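Local coordinates for protein Apc35852 (PDB 1U9C) that is of unknown function but belongs to the DJ-1/PfpI family, whose members include chaperones and cysteine proteases, roles that remain unproven here, at residues R186-R196 with Q204-K215. Sequence-based numbering, arbitrary orientation.
Sequences RGGKWTDFSVR and QNPQSSRSTAEK
Polar side chains of Gln204, Asn205, Ser208 and Ser211 fasten the loop before edge strand 194-197, and the strand's first residue, to the segment that leads into helix 209-221 and to its first turn, in a contact held mainly by hydrogen bonds at the margin of the central sheet. Gln204 illustrates how one amide can clasp a backbone: OE1 receives Gly187 N at 2.8 Å, almost straight and on a lone pair in the carbonyl plane, while NE2 gives a longer bond to Gly187 O from well above that peptide's plane. The extended chain of Gln204, with CG anti to its own N (chi1 -167°), carries the amide this far. Arg186 folds back so that NE and NH2 grip the same Gly187 O side-on, giving it three donors.

Phe193 continues the tie through its main chain. Its N donates to Ser208 OG (3.0 Å, 169°), and its O accepts from Gln204 N; its ring lies with one face under the Arg186-Gly187 peptide. Nearby, Asn205 ND2 bonds Thr191 O at 2.9 Å, with the acceptor in the amide plane. Asn205 ND2 and Trp190 N also both bond Glu159, which links the type II turn Gly188-Thr191 to helix 157-163.

In the mixed, Rossmann-like sheet of the DJ-1/PfpI fold, strand 194-197 runs antiparallel to strand 200-203, and the chain then enters the helix, which lies nearly parallel to segment 194-196, axes 8.1 Å apart. A chain of hydrogen bonds joins the helix to the strand and to the loop before it: Lys215 NZ donates to Ser194 OG at 2.8 Å, Ser194 OG to Ser211 OG, and Ser211 OG to the syn lone pair of Asp192 OD1 at 2.6 Å. Bent at its last torsion (chi4 69°), Lys215 turns NZ onto Ser194 OG; NZ stays 6.5 Å from Asp192 OD1, so the opposite charges are not in contact and are linked here through the hydroxyls of Ser194 and Ser211.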
loop_
_atom_site.group_PDB
_atom_site.type_symbol
_atom_site.label_atom_id
_atom_site.label_comp_id
_atom_site.label_asym_id
_atom_site.label_seq_id
_atom_site.Cartn_x
_atom_site.Cartn_y
_atom_site.Cartn_z
ATOM N N ARG A 186 -15.561 4.264 -4.736
ATOM C CA ARG A 186 -14.622 4.440 -5.811
ATOM C C ARG A 186 -14.995 5.595 -6.699
ATOM O O ARG A 186 -16.056 6.198 -6.537
ATOM C CB ARG A 186 -14.553 3.143 -6.624
ATOM C CG ARG A 186 -15.941 2.534 -6.834
ATOM C CD ARG A 186 -16.026 1.688 -8.013
ATOM N NE ARG A 186 -15.572 2.372 -9.216
ATOM C CZ ARG A 186 -15.442 1.766 -10.390
ATOM N NH1 ARG A 186 -15.725 0.474 -10.516
ATOM N NH2 ARG A 186 -15.004 2.454 -11.438
ATOM N N GLY A 187 -14.105 5.906 -7.627
ATOM C CA GLY A 187 -14.326 6.888 -8.655
ATOM C C GLY A 187 -14.196 6.193 -10.000
ATOM O O GLY A 187 -14.036 4.956 -10.094
ATOM N N GLY A 188 -14.227 6.989 -11.057
ATOM C CA GLY A 188 -14.075 6.432 -12.389
ATOM C C GLY A 188 -12.833 5.575 -12.505
ATOM O O GLY A 188 -11.808 5.867 -11.881
ATOM N N LYS A 189 -12.907 4.506 -13.297
ATOM C CA LYS A 189 -11.718 3.695 -13.526
ATOM C C LYS A 189 -10.584 4.633 -13.940
ATOM O O LYS A 189 -10.789 5.593 -14.669
ATOM C CB LYS A 189 -11.952 2.583 -14.569
ATOM C CG LYS A 189 -12.516 3.007 -15.917
ATOM C CD LYS A 189 -12.475 1.844 -16.887
ATOM C CE LYS A 189 -13.275 2.115 -18.128
ATOM N NZ LYS A 189 -13.184 0.986 -19.097
ATOM N N TRP A 190 -9.393 4.371 -13.432
ATOM C CA TRP A 190 -8.180 5.114 -13.800
ATOM C C TRP A 190 -8.193 6.606 -13.524
ATOM O O TRP A 190 -7.421 7.327 -14.139
ATOM C CB TRP A 190 -7.823 4.884 -15.287
ATOM C CG TRP A 190 -7.980 3.504 -15.738
ATOM C CD1 TRP A 190 -8.813 3.037 -16.723
ATOM C CD2 TRP A 190 -7.283 2.370 -15.226
ATOM N NE1 TRP A 190 -8.669 1.675 -16.842
ATOM C CE2 TRP A 190 -7.732 1.244 -15.941
ATOM C CE3 TRP A 190 -6.312 2.191 -14.230
ATOM C CZ2 TRP A 190 -7.255 -0.041 -15.682
ATOM C CZ3 TRP A 190 -5.844 0.929 -13.989
ATOM C CH2 TRP A 190 -6.310 -0.177 -14.720
ATOM N N THR A 191 -9.064 7.074 -12.629
ATOM C CA THR A 191 -9.023 8.448 -12.168
ATOM C C THR A 191 -8.514 8.545 -10.734
ATOM O O THR A 191 -8.597 7.577 -9.975
ATOM C CB THR A 191 -10.435 9.096 -12.212
ATOM O OG1 THR A 191 -11.333 8.413 -11.315
ATOM C CG2 THR A 191 -11.078 8.930 -13.573
ATOM N N ASP A 192 -8.018 9.722 -10.371
ATOM C CA ASP A 192 -7.516 9.982 -9.042
ATOM C C ASP A 192 -8.695 9.966 -8.103
ATOM O O ASP A 192 -9.570 10.830 -8.157
ATOM C CB ASP A 192 -6.759 11.321 -8.999
ATOM C CG ASP A 192 -6.378 11.745 -7.598
ATOM O OD1 ASP A 192 -6.438 10.907 -6.671
ATOM O OD2 ASP A 192 -6.054 12.922 -7.323
ATOM N N PHE A 193 -8.708 8.984 -7.241
ATOM C CA PHE A 193 -9.679 8.853 -6.201
ATOM C C PHE A 193 -9.020 8.295 -4.946
ATOM O O PHE A 193 -8.462 7.184 -4.951
ATOM C CB PHE A 193 -10.831 7.926 -6.611
ATOM C CG PHE A 193 -11.894 7.857 -5.563
ATOM C CD1 PHE A 193 -12.762 8.939 -5.365
ATOM C CD2 PHE A 193 -11.995 6.771 -4.736
ATOM C CE1 PHE A 193 -13.707 8.887 -4.370
ATOM C CE2 PHE A 193 -12.965 6.720 -3.746
ATOM C CZ PHE A 193 -13.815 7.784 -3.558
ATOM N N SER A 194 -9.086 9.045 -3.856
ATOM C CA SER A 194 -8.656 8.522 -2.579
ATOM C C SER A 194 -9.575 8.949 -1.461
ATOM O O SER A 194 -10.363 9.911 -1.589
ATOM C CB SER A 194 -7.232 8.947 -2.229
ATOM O OG SER A 194 -7.153 10.365 -2.225
ATOM N N VAL A 195 -9.517 8.208 -0.364
ATOM C CA VAL A 195 -10.449 8.427 0.730
ATOM C C VAL A 195 -9.781 8.365 2.056
ATOM O O VAL A 195 -8.858 7.618 2.247
ATOM C CB VAL A 195 -11.606 7.475 0.685
ATOM C CG1 VAL A 195 -11.183 6.068 0.919
ATOM C CG2 VAL A 195 -12.677 7.924 1.670
ATOM N N ARG A 196 -10.208 9.230 2.967
ATOM C CA ARG A 196 -9.850 9.168 4.360
ATOM C C ARG A 196 -11.076 8.833 5.213
ATOM O O ARG A 196 -12.098 9.524 5.132
ATOM C CB ARG A 196 -9.255 10.486 4.789
ATOM C CG ARG A 196 -8.994 10.582 6.271
ATOM C CD ARG A 196 -8.238 11.777 6.719
ATOM N NE ARG A 196 -7.951 11.757 8.162
ATOM C CZ ARG A 196 -7.380 12.734 8.820
ATOM N NH1 ARG A 196 -7.097 13.893 8.240
ATOM N NH2 ARG A 196 -7.161 12.585 10.114
ATOM N N GLN A 204 -7.227 4.433 -5.075
ATOM C CA GLN A 204 -7.770 3.435 -6.009
ATOM C C GLN A 204 -6.788 2.861 -7.022
ATOM O O GLN A 204 -6.880 1.712 -7.383
ATOM C CB GLN A 204 -8.948 4.076 -6.739
ATOM C CG GLN A 204 -9.808 3.104 -7.513
ATOM C CD GLN A 204 -10.970 3.770 -8.159
ATOM O OE1 GLN A 204 -11.599 4.622 -7.547
ATOM N NE2 GLN A 204 -11.203 3.459 -9.415
ATOM N N ASN A 205 -5.872 3.676 -7.502
ATOM C CA ASN A 205 -5.062 3.291 -8.646
ATOM C C ASN A 205 -3.790 4.160 -8.737
ATOM O O ASN A 205 -3.564 5.017 -7.892
ATOM C CB ASN A 205 -5.921 3.390 -9.878
ATOM C CG ASN A 205 -6.583 4.706 -9.944
ATOM O OD1 ASN A 205 -5.968 5.672 -9.581
ATOM N ND2 ASN A 205 -7.866 4.757 -10.324
ATOM N N PRO A 206 -2.941 3.950 -9.742
ATOM C CA PRO A 206 -1.678 4.688 -9.782
ATOM C C PRO A 206 -1.876 6.169 -9.789
ATOM O O PRO A 206 -1.124 6.904 -9.197
ATOM C CB PRO A 206 -1.006 4.180 -11.080
ATOM C CG PRO A 206 -1.546 2.875 -11.276
ATOM C CD PRO A 206 -2.988 2.913 -10.783
ATOM N N GLN A 207 -2.942 6.597 -10.439
ATOM C CA GLN A 207 -3.297 7.995 -10.532
ATOM C C GLN A 207 -3.722 8.630 -9.198
ATOM O O GLN A 207 -3.847 9.872 -9.094
ATOM C CB GLN A 207 -4.450 8.178 -11.553
ATOM C CG GLN A 207 -4.146 7.742 -13.006
ATOM C CD GLN A 207 -4.115 6.235 -13.271
ATOM O OE1 GLN A 207 -4.601 5.421 -12.496
ATOM N NE2 GLN A 207 -3.588 5.861 -14.449
ATOM N N SER A 208 -3.945 7.790 -8.187
ATOM C CA SER A 208 -4.301 8.243 -6.833
ATOM C C SER A 208 -3.106 8.337 -5.876
ATOM O O SER A 208 -3.329 8.612 -4.683
ATOM C CB SER A 208 -5.290 7.242 -6.263
ATOM O OG SER A 208 -6.383 7.050 -7.148
ATOM N N SER A 209 -1.890 8.064 -6.345
ATOM C CA SER A 209 -0.715 7.973 -5.456
ATOM C C SER A 209 -0.461 9.266 -4.722
ATOM O O SER A 209 -0.291 9.288 -3.496
ATOM C CB SER A 209 0.515 7.571 -6.240
ATOM O OG SER A 209 0.358 6.290 -6.850
ATOM N N ARG A 210 -0.460 10.380 -5.435
ATOM C CA ARG A 210 -0.203 11.639 -4.837
ATOM C C ARG A 210 -1.241 12.072 -3.797
ATOM O O ARG A 210 -0.905 12.462 -2.676
ATOM C CB ARG A 210 -0.015 12.738 -5.866
ATOM C CG ARG A 210 0.457 14.009 -5.265
ATOM C CD ARG A 210 0.834 15.088 -6.317
ATOM N NE ARG A 210 1.885 14.536 -7.170
ATOM C CZ ARG A 210 3.201 14.612 -6.950
ATOM N NH1 ARG A 210 3.699 15.319 -5.924
ATOM N NH2 ARG A 210 4.023 14.032 -7.816
ATOM N N SER A 211 -2.520 11.915 -4.126
ATOM C CA SER A 211 -3.583 12.355 -3.244
ATOM C C SER A 211 -3.622 11.522 -1.988
ATOM O O SER A 211 -3.883 12.026 -0.906
ATOM C CB SER A 211 -4.975 12.373 -3.909
ATOM O OG SER A 211 -5.445 11.101 -4.290
ATOM N N THR A 212 -3.288 10.244 -2.124
ATOM C CA THR A 212 -3.224 9.359 -0.962
ATOM C C THR A 212 -2.134 9.849 -0.048
ATOM O O THR A 212 -2.339 9.975 1.179
ATOM C CB THR A 212 -2.982 7.878 -1.399
ATOM O OG1 THR A 212 -4.040 7.478 -2.287
ATOM C CG2 THR A 212 -3.112 6.924 -0.214
ATOM N N ALA A 213 -0.965 10.097 -0.594
ATOM C CA ALA A 213 0.139 10.618 0.202
ATOM C C ALA A 213 -0.197 11.943 0.869
ATOM O O ALA A 213 0.175 12.179 2.005
ATOM C CB ALA A 213 1.401 10.748 -0.626
ATOM N N GLU A 214 -0.918 12.818 0.175
ATOM C CA GLU A 214 -1.249 14.111 0.749
ATOM C C GLU A 214 -2.245 13.992 1.891
ATOM O O GLU A 214 -2.245 14.795 2.854
ATOM C CB GLU A 214 -1.738 15.076 -0.345
ATOM C CG GLU A 214 -0.673 15.416 -1.379
ATOM C CD GLU A 214 0.517 16.204 -0.835
ATOM O OE1 GLU A 214 0.449 16.690 0.320
ATOM O OE2 GLU A 214 1.527 16.373 -1.573
ATOM N N LYS A 215 -3.115 13.000 1.847
ATOM C CA LYS A 215 -3.960 12.715 2.995
ATOM C C LYS A 215 -3.170 12.274 4.226
ATOM O O LYS A 215 -3.510 12.627 5.346
ATOM C CB LYS A 215 -5.075 11.687 2.675
ATOM C CG LYS A 215 -6.248 12.252 1.834
ATOM C CD LYS A 215 -7.231 11.167 1.342
ATOM C CE LYS A 215 -8.475 11.765 0.689
ATOM N NZ LYS A 215 -8.189 12.429 -0.634
#